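Local coordinates for protein AvmM (Streptomyces sp. NBRC 109436, PDB 7FE6) that catalyses macrocyclization in alchivemycin A biosynthesis, closing the ring by dehydration and Michael-type addition, at residues D68-R73 with P99-E104; L79-S84 with Q89-A94; D167-I170 with L174-N177. One frame throughout, in Å; residues are numbered along the deposited sequence.

Interaction 1: residues D68-R73 with P99-E104; sequences DRDDLR and PQFPAE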
ATOM      1  N   ASP A  68       4.926  -8.261 -21.815  1.00 68.12           N
ATOM      2  CA  ASP A  68       4.353  -8.943 -22.971  1.00 65.57           C
ATOM      3  C   ASP A  68       4.678  -8.254 -24.288  1.00 68.15           C
ATOM      4  O   ASP A  68       4.000  -8.497 -25.290  1.00 72.37           O
ATOM      5  CB  ASP A  68       2.839  -9.083 -22.800  1.00 68.76           C
ATOM      6  CG  ASP A  68       2.146  -7.754 -22.539  1.00 65.35           C
ATOM      7  OD1 ASP A  68       2.840  -6.761 -22.235  1.00 65.05           O
ATOM      8  OD2 ASP A  68       0.897  -7.709 -22.611  1.00 64.75           O
ATOM      9  N   ARG A  69       5.716  -7.427 -24.313  1.00 71.81           N
ATOM     10  CA  ARG A  69       6.230  -6.826 -25.534  1.00 68.30           C
ATOM     11  C   ARG A  69       7.537  -6.125 -25.208  1.00 71.53           C
ATOM     12  O   ARG A  69       7.762  -5.712 -24.064  1.00 69.55           O
ATOM     13  CB  ARG A  69       5.220  -5.855 -26.135  1.00 69.44           C
ATOM     14  CG  ARG A  69       4.707  -4.818 -25.168  1.00 67.17           C
ATOM     15  CD  ARG A  69       3.471  -4.167 -25.748  1.00 67.10           C
ATOM     16  NE  ARG A  69       3.764  -3.499 -27.014  1.00 67.98           N
ATOM     17  CZ  ARG A  69       2.839  -2.948 -27.792  1.00 68.74           C
ATOM     18  NH1 ARG A  69       1.561  -2.990 -27.443  1.00 68.61           N
ATOM     19  NH2 ARG A  69       3.186  -2.364 -28.926  1.00 71.60           N
ATOM     20  N   ASP A  70       8.398  -5.976 -26.220  1.00 68.32           N
ATOM     21  CA  ASP A  70       9.701  -5.377 -25.955  1.00 72.42           C
ATOM     22  C   ASP A  70       9.952  -4.114 -26.775  1.00 73.18           C
ATOM     23  O   ASP A  70      11.097  -3.636 -26.826  1.00 71.56           O
ATOM     24  CB  ASP A  70      10.829  -6.382 -26.188  1.00 72.80           C
ATOM     25  CG  ASP A  70      10.800  -6.982 -27.564  1.00 78.61           C
ATOM     26  OD1 ASP A  70      10.259  -6.345 -28.499  1.00 78.13           O
ATOM     27  OD2 ASP A  70      11.350  -8.091 -27.713  1.00 87.33           O
ATOM     28  N   ASP A  71       8.910  -3.533 -27.373  1.00 71.53           N
ATOM     29  CA  ASP A  71       9.051  -2.333 -28.189  1.00 70.17           C
ATOM     30  C   ASP A  71       8.865  -1.027 -27.416  1.00 69.56           C
ATOM     31  O   ASP A  71       9.070   0.040 -27.997  1.00 72.10           O
ATOM     32  CB  ASP A  71       8.049  -2.370 -29.342  1.00 70.06           C
ATOM     33  CG  ASP A  71       6.641  -2.712 -28.873  1.00 72.75           C
ATOM     34  OD1 ASP A  71       6.497  -3.350 -27.805  1.00 70.26           O
ATOM     35  OD2 ASP A  71       5.676  -2.326 -29.567  1.00 70.74           O
ATOM     36  N   LEU A  72       8.462  -1.064 -26.149  1.00 68.53           N
ATOM     37  CA  LEU A  72       8.302   0.173 -25.387  1.00 69.46           C
ATOM     38  C   LEU A  72       9.625   0.937 -25.269  1.00 66.13           C
ATOM     39  O   LEU A  72      10.689   0.350 -25.046  1.00 67.18           O
ATOM     40  CB  LEU A  72       7.735  -0.137 -23.994  1.00 68.04           C
ATOM     41  CG  LEU A  72       7.603   0.989 -22.957  1.00 64.08           C
ATOM     42  CD1 LEU A  72       6.554   1.999 -23.399  1.00 64.09           C
ATOM     43  CD2 LEU A  72       7.259   0.436 -21.562  1.00 63.99           C
ATOM     44  N   ARG A  73       9.570   2.250 -25.476  1.00 64.04           N
ATOM     45  CA  ARG A  73      10.718   3.126 -25.253  1.00 67.23           C
ATOM     46  C   ARG A  73      10.307   4.308 -24.380  1.00 64.16           C
ATOM     47  O   ARG A  73       9.120   4.564 -24.178  1.00 64.07           O
ATOM     48  CB  ARG A  73      11.301   3.628 -26.583  1.00 62.80           C
ATOM     49  CG  ARG A  73      11.772   2.506 -27.466  1.00 65.17           C
ATOM     50  CD  ARG A  73      12.943   1.738 -26.853  1.00 67.85           C
ATOM     51  NE  ARG A  73      13.362   0.657 -27.749  1.00 69.45           N
ATOM     52  CZ  ARG A  73      12.987  -0.613 -27.615  1.00 70.78           C
ATOM     53  NH1 ARG A  73      12.211  -0.979 -26.585  1.00 68.22           N
ATOM     54  NH2 ARG A  73      13.399  -1.519 -28.497  1.00 69.03           N
ATOM     55  N   PRO A  99      16.919   0.938 -22.562  1.00 73.11           N
ATOM     56  CA  PRO A  99      16.007  -0.210 -22.479  1.00 67.94           C
ATOM     57  C   PRO A  99      16.680  -1.463 -21.952  1.00 69.74           C
ATOM     58  O   PRO A  99      17.834  -1.738 -22.276  1.00 74.77           O
ATOM     59  CB  PRO A  99      15.556  -0.403 -23.934  1.00 68.35           C
ATOM     60  CG  PRO A  99      15.673   0.939 -24.560  1.00 65.54           C
ATOM     61  CD  PRO A  99      16.808   1.643 -23.859  1.00 72.45           C
ATOM     62  N   GLN A 100      15.999  -2.178 -21.066  1.00 71.15           N
ATOM     63  CA  GLN A 100      16.480  -3.443 -20.530  1.00 71.67           C
ATOM     64  C   GLN A 100      15.491  -4.532 -20.914  1.00 69.21           C
ATOM     65  O   GLN A 100      14.282  -4.302 -20.934  1.00 68.49           O
ATOM     66  CB  GLN A 100      16.646  -3.386 -19.011  1.00 69.32           C
ATOM     67  CG  GLN A 100      17.608  -2.319 -18.516  1.00 70.80           C
ATOM     68  CD  GLN A 100      19.026  -2.562 -18.974  1.00 75.41           C
ATOM     69  OE1 GLN A 100      19.586  -3.637 -18.730  1.00 77.71           O
ATOM     70  NE2 GLN A 100      19.611  -1.579 -19.666  1.00 71.07           N
ATOM     71  N   PHE A 101      16.003  -5.709 -21.255  1.00 72.30           N
ATOM     72  CA  PHE A 101      15.180  -6.777 -21.812  1.00 71.93           C
ATOM     73  C   PHE A 101      15.394  -7.998 -20.935  1.00 77.00           C
ATOM     74  O   PHE A 101      16.310  -8.799 -21.183  1.00 78.66           O
ATOM     75  CB  PHE A 101      15.544  -7.055 -23.267  1.00 69.74           C
ATOM     76  CG  PHE A 101      15.383  -5.858 -24.175  1.00 69.95           C
ATOM     77  CD1 PHE A 101      16.418  -4.940 -24.327  1.00 72.88           C
ATOM     78  CD2 PHE A 101      14.204  -5.646 -24.869  1.00 69.42           C
ATOM     79  CE1 PHE A 101      16.278  -3.834 -25.166  1.00 72.34           C
ATOM     80  CE2 PHE A 101      14.051  -4.543 -25.703  1.00 70.51           C
ATOM     81  CZ  PHE A 101      15.089  -3.639 -25.855  1.00 72.17           C
ATOM     82  N   PRO A 102      14.558  -8.178 -19.907  1.00 78.23           N
ATOM     83  CA  PRO A 102      14.713  -9.325 -19.013  1.00 81.46           C
ATOM     84  C   PRO A 102      14.563 -10.632 -19.769  1.00 89.19           C
ATOM     85  O   PRO A 102      13.901 -10.700 -20.807  1.00 89.36           O
ATOM     86  CB  PRO A 102      13.584  -9.136 -17.994  1.00 84.14           C
ATOM     87  CG  PRO A 102      13.251  -7.682 -18.061  1.00 76.60           C
ATOM     88  CD  PRO A 102      13.458  -7.296 -19.479  1.00 76.20           C
ATOM     89  N   ALA A 103      15.244 -11.664 -19.266  1.00 93.79           N
ATOM     90  CA  ALA A 103      15.125 -12.980 -19.880  1.00 94.10           C
ATOM     91  C   ALA A 103      13.708 -13.524 -19.739  1.00 98.64           C
ATOM     92  O   ALA A 103      13.246 -14.286 -20.599  1.00101.18           O
ATOM     93  CB  ALA A 103      16.138 -13.941 -19.265  1.00 94.82           C
ATOM     94  N   GLU A 104      12.991 -13.109 -18.692  1.00 94.56           N
ATOM     95  CA  GLU A 104      11.606 -13.512 -18.474  1.00 93.93           C
ATOM     96  C   GLU A 104      10.628 -12.751 -19.362  1.00 91.60           C
ATOM     97  O   GLU A 104       9.416 -12.821 -19.125  1.00 91.62           O
ATOM     98  CB  GLU A 104      11.239 -13.396 -16.986  1.00 91.73           C
ATOM     99  CG  GLU A 104      11.275 -12.004 -16.391  1.00 96.30           C
ATOM    100  CD  GLU A 104      12.637 -11.681 -15.787  1.00 97.01           C
ATOM    101  OE1 GLU A 104      13.600 -12.418 -16.077  1.00 95.94           O
ATOM    102  OE2 GLU A 104      12.746 -10.713 -15.002  1.00100.50           O
TER

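Interaction 2: residues L79-S84 with Q89-A94; sequences LFYKVS and QEQDPA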
ATOM      1  N   LEU A  79       6.052  11.868 -18.970  1.00 52.83           N
ATOM      2  CA  LEU A  79       6.348  11.671 -17.557  1.00 52.40           C
ATOM      3  C   LEU A  79       6.748  13.004 -16.944  1.00 53.01           C
ATOM      4  O   LEU A  79       7.756  13.591 -17.344  1.00 55.88           O
ATOM      5  CB  LEU A  79       7.465  10.637 -17.371  1.00 51.54           C
ATOM      6  CG  LEU A  79       7.365   9.667 -16.181  1.00 53.93           C
ATOM      7  CD1 LEU A  79       8.722   9.034 -15.884  1.00 55.03           C
ATOM      8  CD2 LEU A  79       6.798  10.323 -14.953  1.00 48.11           C
ATOM      9  N   PHE A  80       5.962  13.475 -15.977  1.00 54.34           N
ATOM     10  CA  PHE A  80       6.286  14.665 -15.197  1.00 51.48           C
ATOM     11  C   PHE A  80       6.293  14.319 -13.719  1.00 52.53           C
ATOM     12  O   PHE A  80       5.561  13.426 -13.265  1.00 51.78           O
ATOM     13  CB  PHE A  80       5.279  15.794 -15.423  1.00 49.72           C
ATOM     14  CG  PHE A  80       5.396  16.445 -16.760  1.00 53.87           C
ATOM     15  CD1 PHE A  80       4.911  15.800 -17.904  1.00 50.17           C
ATOM     16  CD2 PHE A  80       5.975  17.708 -16.878  1.00 52.64           C
ATOM     17  CE1 PHE A  80       5.011  16.404 -19.147  1.00 54.39           C
ATOM     18  CE2 PHE A  80       6.086  18.335 -18.126  1.00 57.53           C
ATOM     19  CZ  PHE A  80       5.614  17.683 -19.267  1.00 56.28           C
ATOM     20  N   TYR A  81       7.098  15.046 -12.956  1.00 52.59           N
ATOM     21  CA  TYR A  81       7.140  14.771 -11.534  1.00 48.22           C
ATOM     22  C   TYR A  81       7.486  16.039 -10.785  1.00 52.22           C
ATOM     23  O   TYR A  81       7.940  17.041 -11.358  1.00 52.53           O
ATOM     24  CB  TYR A  81       8.122  13.643 -11.201  1.00 49.77           C
ATOM     25  CG  TYR A  81       9.591  14.016 -11.265  1.00 52.23           C
ATOM     26  CD1 TYR A  81      10.248  14.115 -12.497  1.00 50.62           C
ATOM     27  CD2 TYR A  81      10.332  14.209 -10.106  1.00 50.00           C
ATOM     28  CE1 TYR A  81      11.587  14.433 -12.577  1.00 51.04           C
ATOM     29  CE2 TYR A  81      11.679  14.530 -10.164  1.00 53.07           C
ATOM     30  CZ  TYR A  81      12.311  14.644 -11.416  1.00 57.12           C
ATOM     31  OH  TYR A  81      13.663  14.953 -11.507  1.00 52.66           O
ATOM     32  N   LYS A  82       7.281  15.959  -9.473  1.00 51.04           N
ATOM     33  CA  LYS A  82       7.486  17.075  -8.562  1.00 50.78           C
ATOM     34  C   LYS A  82       7.911  16.465  -7.241  1.00 49.00           C
ATOM     35  O   LYS A  82       7.189  15.619  -6.701  1.00 45.57           O
ATOM     36  CB  LYS A  82       6.190  17.880  -8.444  1.00 50.48           C
ATOM     37  CG  LYS A  82       5.975  18.682  -7.194  1.00 51.16           C
ATOM     38  CD  LYS A  82       4.468  18.768  -6.943  1.00 48.35           C
ATOM     39  CE  LYS A  82       4.048  20.082  -6.374  1.00 48.13           C
ATOM     40  NZ  LYS A  82       4.752  20.383  -5.088  1.00 49.26           N
ATOM     41  N   VAL A  83       9.084  16.865  -6.745  1.00 50.27           N
ATOM     42  CA  VAL A  83       9.648  16.294  -5.525  1.00 48.91           C
ATOM     43  C   VAL A  83       9.128  17.093  -4.340  1.00 47.33           C
ATOM     44  O   VAL A  83       9.564  18.225  -4.103  1.00 48.17           O
ATOM     45  CB  VAL A  83      11.178  16.279  -5.559  1.00 52.34           C
ATOM     46  CG1 VAL A  83      11.698  15.576  -4.341  1.00 52.02           C
ATOM     47  CG2 VAL A  83      11.669  15.582  -6.810  1.00 52.18           C
ATOM     48  N   SER A  84       8.188  16.496  -3.594  1.00 47.34           N
ATOM     49  CA  SER A  84       7.587  17.138  -2.427  1.00 47.50           C
ATOM     50  C   SER A  84       7.057  18.523  -2.785  1.00 48.72           C
ATOM     51  O   SER A  84       6.229  18.652  -3.699  1.00 47.16           O
ATOM     52  CB  SER A  84       8.602  17.238  -1.288  1.00 45.18           C
ATOM     53  OG  SER A  84       8.948  15.936  -0.864  1.00 47.14           O
ATOM     54  N   GLN A  89       8.267  19.308 -13.007  1.00 53.41           N
ATOM     55  CA  GLN A  89       9.226  19.313 -14.107  1.00 54.13           C
ATOM     56  C   GLN A  89       8.961  18.093 -14.967  1.00 54.54           C
ATOM     57  O   GLN A  89       8.348  17.116 -14.527  1.00 51.15           O
ATOM     58  CB  GLN A  89      10.683  19.288 -13.635  1.00 51.78           C
ATOM     59  CG  GLN A  89      10.944  18.092 -12.735  1.00 55.67           C
ATOM     60  CD  GLN A  89      12.334  18.032 -12.207  1.00 52.79           C
ATOM     61  OE1 GLN A  89      13.301  18.099 -12.960  1.00 59.11           O
ATOM     62  NE2 GLN A  89      12.454  17.892 -10.908  1.00 49.06           N
ATOM     63  N   GLU A  90       9.421  18.175 -16.207  1.00 56.75           N
ATOM     64  CA  GLU A  90       9.357  17.027 -17.089  1.00 56.44           C
ATOM     65  C   GLU A  90      10.557  16.135 -16.827  1.00 56.22           C
ATOM     66  O   GLU A  90      11.687  16.617 -16.728  1.00 56.58           O
ATOM     67  CB  GLU A  90       9.345  17.459 -18.543  1.00 53.46           C
ATOM     68  CG  GLU A  90       8.970  16.318 -19.431  1.00 57.45           C
ATOM     69  CD  GLU A  90       8.831  16.730 -20.876  1.00 63.33           C
ATOM     70  OE1 GLU A  90       9.267  17.868 -21.215  1.00 61.14           O
ATOM     71  OE2 GLU A  90       8.270  15.916 -21.657  1.00 62.17           O
ATOM     72  N   GLN A  91      10.311  14.840 -16.688  1.00 58.65           N
ATOM     73  CA  GLN A  91      11.412  13.913 -16.492  1.00 58.68           C
ATOM     74  C   GLN A  91      12.330  13.954 -17.713  1.00 56.86           C
ATOM     75  O   GLN A  91      11.869  14.056 -18.851  1.00 58.04           O
ATOM     76  CB  GLN A  91      10.877  12.501 -16.247  1.00 55.71           C
ATOM     77  CG  GLN A  91      11.896  11.541 -15.647  1.00 53.70           C
ATOM     78  CD  GLN A  91      12.933  11.088 -16.665  1.00 59.53           C
ATOM     79  OE1 GLN A  91      12.663  11.064 -17.873  1.00 56.96           O
ATOM     80  NE2 GLN A  91      14.130  10.729 -16.184  1.00 61.51           N
ATOM     81  N   ASP A  92      13.637  13.885 -17.460  1.00 58.96           N
ATOM     82  CA  ASP A  92      14.671  14.067 -18.478  1.00 61.18           C
ATOM     83  C   ASP A  92      14.967  12.741 -19.183  1.00 61.44           C
ATOM     84  O   ASP A  92      15.457  11.806 -18.537  1.00 61.77           O
ATOM     85  CB  ASP A  92      15.921  14.620 -17.812  1.00 60.68           C
ATOM     86  CG  ASP A  92      17.001  15.039 -18.798  1.00 66.78           C
ATOM     87  OD1 ASP A  92      16.944  14.680 -20.003  1.00 65.34           O
ATOM     88  OD2 ASP A  92      17.900  15.797 -18.348  1.00 67.90           O
ATOM     89  N   PRO A  93      14.712  12.617 -20.490  1.00 63.77           N
ATOM     90  CA  PRO A  93      14.999  11.331 -21.159  1.00 65.14           C
ATOM     91  C   PRO A  93      16.454  10.918 -21.025  1.00 65.94           C
ATOM     92  O   PRO A  93      16.752   9.716 -20.996  1.00 64.74           O
ATOM     93  CB  PRO A  93      14.620  11.593 -22.626  1.00 59.99           C
ATOM     94  CG  PRO A  93      13.764  12.811 -22.608  1.00 60.93           C
ATOM     95  CD  PRO A  93      14.212  13.636 -21.429  1.00 61.46           C
ATOM     96  N   ALA A  94      17.368  11.897 -20.978  1.00 65.47           N
ATOM     97  CA  ALA A  94      18.786  11.636 -20.761  1.00 67.17           C
ATOM     98  C   ALA A  94      19.094  11.141 -19.349  1.00 68.27           C
ATOM     99  O   ALA A  94      20.147  10.528 -19.142  1.00 70.59           O
ATOM    100  CB  ALA A  94      19.598  12.897 -21.046  1.00 66.76           C
TER
HETATM  101  O   HOH W   1       7.763  13.140 -21.214  1.00 53.82           O
HETATM  102  O   HOH W   2      10.448  18.572  -8.655  1.00 49.65           O

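Interaction 3: residues D167-I170 with L174-N177; sequences DKSI and LFGN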
ATOM      1  N   ASP A 167      29.980  10.282  -3.246  1.00 92.33           N
ATOM      2  CA  ASP A 167      29.950   9.091  -4.077  1.00 88.33           C
ATOM      3  C   ASP A 167      29.207   9.413  -5.366  1.00 87.27           C
ATOM      4  O   ASP A 167      28.448  10.382  -5.446  1.00 88.40           O
ATOM      5  CB  ASP A 167      29.291   7.921  -3.337  1.00 85.66           C
ATOM      6  CG  ASP A 167      30.257   7.199  -2.394  1.00 91.59           C
ATOM      7  OD1 ASP A 167      31.466   7.553  -2.373  1.00 93.73           O
ATOM      8  OD2 ASP A 167      29.804   6.285  -1.664  1.00 88.57           O
ATOM      9  N   LYS A 168      29.451   8.606  -6.391  1.00 87.48           N
ATOM     10  CA  LYS A 168      28.924   8.875  -7.716  1.00 82.73           C
ATOM     11  C   LYS A 168      27.924   7.794  -8.112  1.00 80.03           C
ATOM     12  O   LYS A 168      28.074   6.626  -7.743  1.00 80.67           O
ATOM     13  CB  LYS A 168      30.068   8.951  -8.728  1.00 80.70           C
ATOM     14  CG  LYS A 168      31.040  10.087  -8.464  1.00 87.39           C
ATOM     15  CD  LYS A 168      32.036   9.738  -7.348  1.00 93.26           C
ATOM     16  CE  LYS A 168      33.182  10.741  -7.224  1.00 92.94           C
ATOM     17  NZ  LYS A 168      34.352  10.356  -8.054  1.00 88.67           N
ATOM     18  N   SER A 169      26.904   8.188  -8.875  1.00 78.36           N
ATOM     19  CA  SER A 169      25.876   7.235  -9.270  1.00 75.99           C
ATOM     20  C   SER A 169      26.501   6.150 -10.142  1.00 78.65           C
ATOM     21  O   SER A 169      27.447   6.404 -10.890  1.00 75.34           O
ATOM     22  CB  SER A 169      24.756   7.945 -10.022  1.00 71.99           C
ATOM     23  OG  SER A 169      24.190   8.968  -9.232  1.00 68.89           O
ATOM     24  N   ILE A 170      25.991   4.922 -10.012  1.00 79.77           N
ATOM     25  CA  ILE A 170      26.694   3.748 -10.532  1.00 75.21           C
ATOM     26  C   ILE A 170      26.047   3.226 -11.810  1.00 75.12           C
ATOM     27  O   ILE A 170      26.710   2.572 -12.617  1.00 78.75           O
ATOM     28  CB  ILE A 170      26.814   2.649  -9.455  1.00 77.86           C
ATOM     29  CG1 ILE A 170      28.092   1.840  -9.691  1.00 77.83           C
ATOM     30  CG2 ILE A 170      25.597   1.747  -9.418  1.00 73.33           C
ATOM     31  CD1 ILE A 170      28.371   0.790  -8.626  1.00 82.15           C
ATOM     32  N   LEU A 174      20.590   6.809 -13.818  1.00 70.27           N
ATOM     33  CA  LEU A 174      19.849   6.649 -12.574  1.00 66.78           C
ATOM     34  C   LEU A 174      20.616   7.205 -11.379  1.00 67.14           C
ATOM     35  O   LEU A 174      21.856   7.205 -11.353  1.00 67.34           O
ATOM     36  CB  LEU A 174      19.531   5.173 -12.320  1.00 66.35           C
ATOM     37  CG  LEU A 174      18.864   4.391 -13.453  1.00 67.40           C
ATOM     38  CD1 LEU A 174      18.444   3.016 -12.961  1.00 64.95           C
ATOM     39  CD2 LEU A 174      17.682   5.160 -14.017  1.00 63.27           C
ATOM     40  N   PHE A 175      19.862   7.594 -10.343  1.00 63.64           N
ATOM     41  CA  PHE A 175      20.457   8.164  -9.139  1.00 63.59           C
ATOM     42  C   PHE A 175      20.864   7.065  -8.163  1.00 63.95           C
ATOM     43  O   PHE A 175      20.060   6.186  -7.837  1.00 58.79           O
ATOM     44  CB  PHE A 175      19.504   9.132  -8.438  1.00 62.34           C
ATOM     45  CG  PHE A 175      20.151   9.851  -7.289  1.00 63.86           C
ATOM     46  CD1 PHE A 175      20.200   9.273  -6.027  1.00 62.01           C
ATOM     47  CD2 PHE A 175      20.783  11.079  -7.495  1.00 62.72           C
ATOM     48  CE1 PHE A 175      20.844   9.915  -4.979  1.00 63.62           C
ATOM     49  CE2 PHE A 175      21.419  11.736  -6.450  1.00 63.93           C
ATOM     50  CZ  PHE A 175      21.443  11.157  -5.185  1.00 66.39           C
ATOM     51  N   GLY A 176      22.122   7.123  -7.705  1.00 65.11           N
ATOM     52  CA  GLY A 176      22.563   6.301  -6.594  1.00 66.52           C
ATOM     53  C   GLY A 176      23.670   5.314  -6.909  1.00 69.29           C
ATOM     54  O   GLY A 176      23.863   4.928  -8.070  1.00 72.75           O
ATOM     55  N   ASN A 177      24.446   4.946  -5.887  1.00 69.61           N
ATOM     56  CA  ASN A 177      25.378   3.834  -5.992  1.00 74.26           C
ATOM     57  C   ASN A 177      24.954   2.631  -5.169  1.00 70.74           C
ATOM     58  O   ASN A 177      25.400   1.518  -5.454  1.00 75.26           O
ATOM     59  CB  ASN A 177      26.799   4.276  -5.592  1.00 75.43           C
ATOM     60  CG  ASN A 177      26.926   4.563  -4.112  1.00 78.91           C
ATOM     61  OD1 ASN A 177      25.960   4.976  -3.466  1.00 77.88           O
ATOM     62  ND2 ASN A 177      28.128   4.389  -3.573  1.00 80.33           N
TER

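Interaction 1: residues D68-R73 with P99-E104
Two surface loops of the beta fold meet where Phe101 and Pro99 pack against Asp70 and Arg73: residues 68-73 belong to the connection between strands 57-66 and 77-83, residues 99-104 to the one leading into strand 107-113. The Phe101 ring turns its edge to the first loop, with CE2 3.3 Å from the carbonyl O of Asp70 and CD2 3.7 Å from Asp70 CB. At the same edge CZ lies 3.8 Å from Arg73 NH2, and the guanidinium and ring planes stand 88° apart, so this is no cation-pi stack. Pro99 packs along the arginine: its CB lies over one guanidinium face and its CG is 3.7 Å from Arg73 CD. The arginine chain bends at the CB-CG bond (chi2 -65°), folding its head back over its own loop, where NH1 donates to Asp70 O at 2.9 Å. Leu72, Arg73 and Phe101 all touch Val107 of strand 107-113. Nonpolar packing joins the loops, edge-on only at the phenylalanine ring: the arginine spends NH1 on its own backbone and offers the neighbouring loop its aliphatic chain and the flat guanidinium, while the electropositive ring edge faces the Asp70 carbonyl.

Interaction 2: residues L79-S84 with Q89-A94
A beta hairpin joins strand 77-83 to the short strand 89-90, the outermost strand of its five-stranded antiparallel sheet within this chain, and Tyr81 and Gln89 form its hydrogen-bonded pair. Tyr81 N donates to Gln89 O at 2.9 Å and Gln89 N returns the bond to Tyr81 O; Gln91 N adds a third, 2.9 Å bond to Leu79 O, just past the short strand. Phe80 and Glu90 are the non-hydrogen-bonded pair, their CA atoms 4.3 Å apart.

Each pair also lays a side chain over an aromatic ring. On the face bearing Tyr81, Gln89 CG sits 4.0 Å from the ring centroid in a CH-pi contact, and the amide beyond it stacks on the ring with the planes 16° apart. Gln89 CG lies between the backbone N and the carbonyl carbon (chi1 56°), which folds the otherwise extended chain over the tyrosine. The phenol OH bonds to Ser114 O, tying the ring to the chain just after strand 107-113. On the other face Glu90 CG lies 3.8 Å from the Phe80 centroid, with carboxylate and ring only 4° from parallel; Leu196 of a neighbouring subunit packs on Phe80. Gln91 CB packs against Leu79 CB, and the chain then bends away so that OE1 accepts from Arg74 NE.

Two waters bridge the strands: one accepts from Val83 N and Gln89 NE2, and the other accepts from Leu79 N and donates to Glu90 OE2, 2.9 Å away.

Interaction 3: residues D167-I170 with L174-N177
The backbone N of Ile170 makes the shortest polar bond here, 2.9 Å to Gly176 O, and Ser169 CA brings a CA-H...O contact to the same oxygen at 3.3 Å. One residue back, Ser169 OG accepts a nearly straight bond (175°) from Gly176 N at 3.2 Å. The serine OG is anti to its carbonyl carbon (chi1 -58°), which sets OG in line with this N-H; CB itself lies 3.3 Å from Leu174 O. Gly176 has a positive phi, and a CB there would jam against the preceding carbonyl oxygen. Asn177 CB rests 3.4 Å from Lys168 O, and its CA backs onto Ile170 CB. From the asparagine amide ND2 reaches Asp167 OD2 in a weak bond, 3.2 Å long and bent, with the amide and carboxylate planes 65° apart. The stronger partners are backbone amides: Ala164 N for Asp167 OD2, Asp163 N for Asn177 OD1. With an alanine in place of Asn177, Asp163 N would probably be left without its side-chain acceptor and Asp167 without its weak tie to the returning chain. The loop doubles back on itself within the connection between the adjacent antiparallel strands 153-162 and 178-189 of the mixed sheet.

Overall arrangement
Along the chain, interaction 2 falls within the span bracketed by interaction 1, and interaction 3 comes later. None touches another: centres of interactions 1 and 2 are about 22 Å apart, of 1 and 3 about 23 Å, and of 2 and 3 about 18 Å, with nearest atoms about 7 Å apart in the last pair. Strand 107-113 is their common neighbour, meeting interaction 1 at its start, Leu79 and Gln91 at Cys111, Leu174 at Ala110 and Phe175 at Gln112. Interaction 2 lies on the antiparallel sheet; interaction 1 joins two loops that cross between the sheets, and interaction 3 lies in a loop between two strands of the mixed sheet. Alchivemycin A is bound at Arg50, Val133 and Glu134, none of which belongs to these segments.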